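Local coordinates for protein EKC/KEOPS complex subunit PCC1 (Saccharomyces cerevisiae, PDB 4WXA) that serves as the dimerization module of the EKC/KEOPS complex, which is required to form the threonylcarbamoyl group on adenosine 37 of tRNAs reading codons that begin with adenine, at residues T26-V31 and K78-A83; P36-Q41 and L66-S71. All blocks are in the same frame, centred on the assembly; numbering follows the deposited sequence.

Contact 1 of 2, residues T26-V31 and K78-A83; sequences TIATKV and KTIVEA
I80 reaches from helix 63-88 to the end of helix 22-31, where both of its branches find a partner on A28 or V31. The ethyl arm does most of the touching. Its CG1 lies beside the backbone N (chi1 -66°) and chi2 is extended, which carries CD1 forward to 3.7 Å from the backbone A28 O, a contact of methyl against carbonyl without a hydrogen bond. The same arm slides past V31 with the two side chains running in opposite directions, I80 CG1 lying 3.9 Å from V31 CG1. V31 presents that methyl because it stands anti to its own N (chi1 160°). The other branch, I80 CG2, settles on the A28 backbone, 4.0 Å from A28 CA, with A28 CB a little farther off at 4.2 Å. The small side chain of A28 fits a close approach of the backbones, the A28 and I80 CA atoms being 6.5 Å apart. With an alanine in place of I80, the A28 carbonyl and the V31 methyl would probably both lose their apolar cover and a gap would open between the helices. F19 also packs on A28, and L32 on I80. No polar bond crosses this seam: it is the helix-to-helix join of a beta-alpha-beta-beta-alpha fold, whose two helices lie side by side against one three-stranded antiparallel sheet.

Contact 2 of 2, residues P36-Q41 and L66-S71; sequences PILKPQ and LRVGVS
L38 lays its CD1 methyl over the backbone of G69, on the long helix 63-88 that packs against the three-stranded antiparallel sheet of the Pcc1 fold. It comes from the loop between helix 22-31 and strand 43-50, so the contact ties an irregular connection to the long helix. CD1 is 3.8 Å from G69 CA and 3.9 Å from G69 N, touching the main chain directly. The absence of a side chain on G69 suits this closeness: a beta carbon placed there would lie about 3.3 Å from L38 CD1, which is tight. L38 gets to the helix with CG beside its own N (chi1 -61°) and CD1 extended beyond it (chi2 160°), so the methyl is the leading atom of the side chain.

V68, one residue before the glycine, adds a second, more exposed point of touch. Its CG1, anti to the backbone N (chi1 172°), meets the same L38 methyl at 4.1 Å. I37 precedes L38 in the loop, and I37 CD1 comes only to 5.0 Å from V68 CG1, at the margin of the contact. No hydrogen bond crosses between the two segments, and the burial is modest. F43 of strand 43-50 packs on both P36 and L38, joining the loop to the sheet as well as to the helix. Other residues of the helix face elsewhere: L66 and V70 rest on F58 of strand 53-60, while Y8 and I81 of the GON7 chain pack on L66 and V70 respectively. The second methyl of the leucine, L38 CD2, stays on the V68 side of the contact, 4.3 Å from V68 CG1.

Overall arrangement
Contacts 1 and 2 share helix 63-88, contact 2 using its earlier part and contact 1 a later one. Their centres lie 20 Å apart, flanking the middle of the chain, and their nearest atoms, about 6 Å apart, do not touch. Both segments of contact 2 fall between those of contact 1 in sequence: helix 22-31 comes first, then the loop 36-41, then strands 43-50 and 53-60, and finally the long helix. The first helix and the loop after it are thus joined to that helix at two separate places. Residues of GON7 also meet helix 63-88 near both contacts, so this one helix serves Pcc1's own fold and its partner interface.

Contact 1 of 2, residues T26-V31 and K78-A83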
ATOM      1  N   THR A  26      -4.843 -12.496 -14.440  1.00 32.10           N
ATOM      2  CA  THR A  26      -5.821 -13.377 -13.826  1.00 32.52           C
ATOM      3  C   THR A  26      -5.089 -14.255 -12.885  1.00 35.92           C
ATOM      4  O   THR A  26      -5.521 -14.484 -11.770  1.00 40.46           O
ATOM      5  CB  THR A  26      -6.492 -14.239 -14.860  1.00 33.32           C
ATOM      6  OG1 THR A  26      -7.417 -13.429 -15.532  1.00 33.03           O
ATOM      7  CG2 THR A  26      -7.346 -15.339 -14.252  1.00 35.73           C
ATOM      8  N   ILE A  27      -3.952 -14.732 -13.322  1.00 38.02           N
ATOM      9  CA  ILE A  27      -3.246 -15.683 -12.523  1.00 38.92           C
ATOM     10  C   ILE A  27      -2.660 -15.033 -11.315  1.00 38.71           C
ATOM     11  O   ILE A  27      -2.775 -15.583 -10.223  1.00 37.66           O
ATOM     12  CB  ILE A  27      -2.158 -16.314 -13.360  1.00 46.04           C
ATOM     13  CG1 ILE A  27      -2.805 -17.433 -14.197  1.00 46.04           C
ATOM     14  CG2 ILE A  27      -1.048 -16.893 -12.503  1.00 51.59           C
ATOM     15  CD1 ILE A  27      -1.943 -17.895 -15.352  1.00 48.24           C
ATOM     16  N   ALA A  28      -1.962 -13.924 -11.534  1.00 33.44           N
ATOM     17  CA  ALA A  28      -1.482 -13.042 -10.455  1.00 33.84           C
ATOM     18  C   ALA A  28      -2.483 -12.849  -9.291  1.00 35.74           C
ATOM     19  O   ALA A  28      -2.147 -13.001  -8.156  1.00 39.37           O
ATOM     20  CB  ALA A  28      -1.166 -11.668 -11.035  1.00 32.49           C
ATOM     21  N   THR A  29      -3.692 -12.470  -9.656  1.00 34.46           N
ATOM     22  CA  THR A  29      -4.802 -12.347  -8.800  1.00 34.70           C
ATOM     23  C   THR A  29      -5.109 -13.648  -8.044  1.00 35.21           C
ATOM     24  O   THR A  29      -5.261 -13.643  -6.869  1.00 37.73           O
ATOM     25  CB  THR A  29      -6.009 -11.904  -9.651  1.00 34.27           C
ATOM     26  OG1 THR A  29      -5.873 -10.523  -9.946  1.00 35.61           O
ATOM     27  CG2 THR A  29      -7.249 -11.991  -8.928  1.00 39.14           C
ATOM     28  N   LYS A  30      -5.273 -14.756  -8.728  1.00 34.47           N
ATOM     29  CA  LYS A  30      -5.456 -15.986  -8.068  1.00 35.00           C
ATOM     30  C   LYS A  30      -4.351 -16.389  -7.087  1.00 39.16           C
ATOM     31  O   LYS A  30      -4.607 -17.036  -6.064  1.00 46.46           O
ATOM     32  CB  LYS A  30      -5.639 -17.106  -9.087  1.00 39.41           C
ATOM     33  CG  LYS A  30      -6.976 -17.094  -9.802  1.00 45.31           C
ATOM     34  CD  LYS A  30      -7.131 -18.412 -10.582  1.00 54.20           C
ATOM     35  CE  LYS A  30      -8.195 -18.389 -11.679  1.00 56.73           C
ATOM     36  NZ  LYS A  30      -7.594 -18.949 -12.937  1.00 64.89           N
ATOM     37  N   VAL A  31      -3.129 -16.099  -7.413  1.00 41.85           N
ATOM     38  CA  VAL A  31      -1.994 -16.559  -6.626  1.00 42.94           C
ATOM     39  C   VAL A  31      -1.730 -15.578  -5.456  1.00 47.18           C
ATOM     40  O   VAL A  31      -1.211 -15.965  -4.420  1.00 54.50           O
ATOM     41  CB  VAL A  31      -0.743 -16.686  -7.525  1.00 50.20           C
ATOM     42  CG1 VAL A  31       0.525 -16.691  -6.723  1.00 58.55           C
ATOM     43  CG2 VAL A  31      -0.795 -17.978  -8.324  1.00 50.02           C
ATOM     44  N   LYS A  78       5.638  -8.410  -6.286  1.00 45.73           N
ATOM     45  CA  LYS A  78       6.958  -8.512  -6.918  1.00 46.93           C
ATOM     46  C   LYS A  78       7.391  -9.937  -7.058  1.00 48.59           C
ATOM     47  O   LYS A  78       8.035 -10.269  -8.048  1.00 47.71           O
ATOM     48  CB  LYS A  78       8.025  -7.763  -6.155  1.00 46.93           C
ATOM     49  CG  LYS A  78       7.836  -6.251  -6.266  1.00 55.06           C
ATOM     50  CD  LYS A  78       8.967  -5.382  -5.688  1.00 59.15           C
ATOM     51  CE  LYS A  78       9.257  -5.581  -4.215  1.00 58.05           C
ATOM     52  NZ  LYS A  78      10.427  -4.710  -3.863  1.00 67.94           N
ATOM     53  N   THR A  79       7.099 -10.764  -6.056  1.00 50.32           N
ATOM     54  CA  THR A  79       7.536 -12.168  -6.105  1.00 53.55           C
ATOM     55  C   THR A  79       6.829 -12.884  -7.274  1.00 54.44           C
ATOM     56  O   THR A  79       7.434 -13.640  -8.027  1.00 55.61           O
ATOM     57  CB  THR A  79       7.171 -12.932  -4.833  1.00 57.46           C
ATOM     58  OG1 THR A  79       7.822 -12.355  -3.686  1.00 65.21           O
ATOM     59  CG2 THR A  79       7.606 -14.397  -4.984  1.00 62.54           C
ATOM     60  N   ILE A  80       5.537 -12.613  -7.404  1.00 51.22           N
ATOM     61  CA  ILE A  80       4.733 -13.153  -8.474  1.00 47.76           C
ATOM     62  C   ILE A  80       5.222 -12.654  -9.828  1.00 48.17           C
ATOM     63  O   ILE A  80       5.233 -13.430 -10.792  1.00 47.33           O
ATOM     64  CB  ILE A  80       3.250 -12.775  -8.321  1.00 46.29           C
ATOM     65  CG1 ILE A  80       2.623 -13.437  -7.068  1.00 46.33           C
ATOM     66  CG2 ILE A  80       2.454 -13.237  -9.522  1.00 42.69           C
ATOM     67  CD1 ILE A  80       1.299 -12.798  -6.695  1.00 49.65           C
ATOM     68  N   VAL A  81       5.633 -11.393  -9.916  1.00 44.10           N
ATOM     69  CA  VAL A  81       6.263 -10.858 -11.176  1.00 42.62           C
ATOM     70  C   VAL A  81       7.600 -11.512 -11.507  1.00 44.21           C
ATOM     71  O   VAL A  81       7.858 -11.842 -12.656  1.00 49.54           O
ATOM     72  CB  VAL A  81       6.416  -9.319 -11.131  1.00 44.56           C
ATOM     73  CG1 VAL A  81       7.172  -8.785 -12.318  1.00 44.07           C
ATOM     74  CG2 VAL A  81       5.047  -8.669 -11.098  1.00 43.69           C
ATOM     75  N   GLU A  82       8.451 -11.736 -10.515  1.00 47.08           N
ATOM     76  CA  GLU A  82       9.717 -12.434 -10.739  1.00 47.34           C
ATOM     77  C   GLU A  82       9.403 -13.828 -11.323  1.00 51.38           C
ATOM     78  O   GLU A  82       9.904 -14.182 -12.366  1.00 54.06           O
ATOM     79  CB  GLU A  82      10.512 -12.523  -9.429  1.00 50.10           C
ATOM     80  CG  GLU A  82      11.991 -12.906  -9.534  1.00 54.07           C
ATOM     81  N   ALA A  83       8.536 -14.591 -10.662  1.00 50.39           N
ATOM     82  CA  ALA A  83       8.223 -15.965 -11.067  1.00 51.81           C
ATOM     83  C   ALA A  83       7.700 -15.995 -12.474  1.00 50.91           C
ATOM     84  O   ALA A  83       8.062 -16.835 -13.255  1.00 54.09           O
ATOM     85  CB  ALA A  83       7.165 -16.572 -10.142  1.00 53.38           C
TER

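Contact 2 of 2, residues P36-Q41 and L66-S71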
ATOM      1  N   PRO A  36      -2.739 -10.440   6.063  1.00 58.43           N
ATOM      2  CA  PRO A  36      -2.051  -9.405   6.826  1.00 55.31           C
ATOM      3  C   PRO A  36      -2.039  -9.716   8.292  1.00 56.83           C
ATOM      4  O   PRO A  36      -2.830 -10.510   8.765  1.00 55.13           O
ATOM      5  CB  PRO A  36      -2.940  -8.178   6.608  1.00 55.88           C
ATOM      6  CG  PRO A  36      -3.836  -8.512   5.443  1.00 52.83           C
ATOM      7  CD  PRO A  36      -4.067  -9.976   5.618  1.00 58.94           C
ATOM      8  N   ILE A  37      -1.136  -9.076   9.015  1.00 65.23           N
ATOM      9  CA  ILE A  37      -1.104  -9.200  10.469  1.00 61.86           C
ATOM     10  C   ILE A  37      -1.982  -8.164  11.098  1.00 58.18           C
ATOM     11  O   ILE A  37      -2.137  -8.167  12.301  1.00 62.99           O
ATOM     12  CB  ILE A  37       0.319  -9.095  11.022  1.00 68.00           C
ATOM     13  CG1 ILE A  37       1.080  -7.916  10.419  1.00 67.33           C
ATOM     14  CG2 ILE A  37       1.074 -10.384  10.743  1.00 71.95           C
ATOM     15  CD1 ILE A  37       2.383  -7.625  11.155  1.00 70.72           C
ATOM     16  N   LEU A  38      -2.589  -7.310  10.281  1.00 50.36           N
ATOM     17  CA  LEU A  38      -3.353  -6.190  10.761  1.00 52.16           C
ATOM     18  C   LEU A  38      -4.825  -6.506  11.026  1.00 54.66           C
ATOM     19  O   LEU A  38      -5.436  -7.218  10.270  1.00 52.93           O
ATOM     20  CB  LEU A  38      -3.264  -5.075   9.739  1.00 47.81           C
ATOM     21  CG  LEU A  38      -1.832  -4.581   9.499  1.00 51.87           C
ATOM     22  CD1 LEU A  38      -1.681  -3.847   8.175  1.00 51.79           C
ATOM     23  CD2 LEU A  38      -1.389  -3.678  10.668  1.00 58.60           C
ATOM     24  N   LYS A  39      -5.410  -5.971  12.098  1.00 56.29           N
ATOM     25  CA  LYS A  39      -6.830  -6.195  12.312  1.00 56.27           C
ATOM     26  C   LYS A  39      -7.597  -5.806  11.049  1.00 55.66           C
ATOM     27  O   LYS A  39      -7.337  -4.763  10.491  1.00 51.81           O
ATOM     28  CB  LYS A  39      -7.388  -5.335  13.438  1.00 57.41           C
ATOM     29  CG  LYS A  39      -6.716  -5.423  14.811  1.00 66.43           C
ATOM     30  N   PRO A  40      -8.606  -6.602  10.646  1.00 60.49           N
ATOM     31  CA  PRO A  40      -9.537  -6.217   9.575  1.00 54.85           C
ATOM     32  C   PRO A  40     -10.326  -4.918   9.859  1.00 53.28           C
ATOM     33  O   PRO A  40     -10.686  -4.216   8.908  1.00 50.81           O
ATOM     34  CB  PRO A  40     -10.493  -7.403   9.527  1.00 51.47           C
ATOM     35  CG  PRO A  40     -10.536  -7.839  10.940  1.00 58.95           C
ATOM     36  CD  PRO A  40      -9.091  -7.808  11.332  1.00 60.41           C
ATOM     37  N   GLN A  41     -10.586  -4.611  11.138  1.00 54.04           N
ATOM     38  CA  GLN A  41     -11.188  -3.339  11.528  1.00 51.92           C
ATOM     39  C   GLN A  41     -10.289  -2.161  11.124  1.00 49.93           C
ATOM     40  O   GLN A  41     -10.802  -1.060  10.977  1.00 50.26           O
ATOM     41  CB  GLN A  41     -11.411  -3.219  13.040  1.00 57.77           C
ATOM     42  CG  GLN A  41     -12.314  -4.259  13.714  1.00 66.49           C
ATOM     43  CD  GLN A  41     -11.784  -5.706  13.696  1.00 70.70           C
ATOM     44  OE1 GLN A  41     -10.636  -5.993  13.325  1.00 70.05           O
ATOM     45  NE2 GLN A  41     -12.652  -6.627  14.064  1.00 82.85           N
ATOM     46  N   LEU A  66      -1.657   1.798   7.025  1.00 45.88           N
ATOM     47  CA  LEU A  66      -1.505   1.719   5.570  1.00 45.21           C
ATOM     48  C   LEU A  66      -0.066   1.391   5.186  1.00 49.70           C
ATOM     49  O   LEU A  66       0.156   0.462   4.404  1.00 54.46           O
ATOM     50  CB  LEU A  66      -1.995   3.003   4.914  1.00 43.05           C
ATOM     51  CG  LEU A  66      -2.234   2.986   3.422  1.00 42.95           C
ATOM     52  CD1 LEU A  66      -3.423   2.088   3.069  1.00 46.12           C
ATOM     53  CD2 LEU A  66      -2.503   4.381   2.936  1.00 38.08           C
ATOM     54  N   ARG A  67       0.914   2.098   5.753  1.00 53.41           N
ATOM     55  CA  ARG A  67       2.308   1.937   5.297  1.00 55.14           C
ATOM     56  C   ARG A  67       2.736   0.484   5.476  1.00 55.65           C
ATOM     57  O   ARG A  67       3.278  -0.137   4.534  1.00 51.56           O
ATOM     58  CB  ARG A  67       3.269   2.871   6.028  1.00 52.46           C
ATOM     59  CG  ARG A  67       4.735   2.795   5.576  1.00 56.50           C
ATOM     60  CD  ARG A  67       5.728   3.460   6.560  1.00 62.60           C
ATOM     61  N   VAL A  68       2.500  -0.035   6.683  1.00 50.35           N
ATOM     62  CA  VAL A  68       2.778  -1.432   6.991  1.00 55.03           C
ATOM     63  C   VAL A  68       2.121  -2.421   5.992  1.00 54.16           C
ATOM     64  O   VAL A  68       2.760  -3.372   5.549  1.00 54.52           O
ATOM     65  CB  VAL A  68       2.258  -1.804   8.398  1.00 59.03           C
ATOM     66  CG1 VAL A  68       2.361  -3.307   8.658  1.00 58.51           C
ATOM     67  CG2 VAL A  68       3.022  -1.048   9.464  1.00 62.23           C
ATOM     68  N   GLY A  69       0.845  -2.196   5.685  1.00 51.29           N
ATOM     69  CA  GLY A  69       0.051  -3.133   4.898  1.00 51.46           C
ATOM     70  C   GLY A  69       0.441  -3.115   3.433  1.00 49.30           C
ATOM     71  O   GLY A  69       0.638  -4.185   2.825  1.00 46.28           O
ATOM     72  N   VAL A  70       0.563  -1.900   2.870  1.00 46.54           N
ATOM     73  CA  VAL A  70       0.875  -1.741   1.449  1.00 44.12           C
ATOM     74  C   VAL A  70       2.222  -2.274   1.051  1.00 48.86           C
ATOM     75  O   VAL A  70       2.303  -2.998   0.084  1.00 50.13           O
ATOM     76  CB  VAL A  70       0.757  -0.313   1.024  1.00 42.27           C
ATOM     77  CG1 VAL A  70       1.135  -0.147  -0.438  1.00 44.76           C
ATOM     78  CG2 VAL A  70      -0.678   0.099   1.219  1.00 43.46           C
ATOM     79  N   SER A  71       3.267  -1.944   1.795  1.00 48.91           N
ATOM     80  CA  SER A  71       4.593  -2.429   1.472  1.00 51.24           C
ATOM     81  C   SER A  71       4.646  -3.948   1.404  1.00 55.49           C
ATOM     82  O   SER A  71       5.290  -4.530   0.504  1.00 58.37           O
ATOM     83  CB  SER A  71       5.598  -1.995   2.507  1.00 55.48           C
ATOM     84  OG  SER A  71       6.894  -2.198   1.976  1.00 60.32           O
TER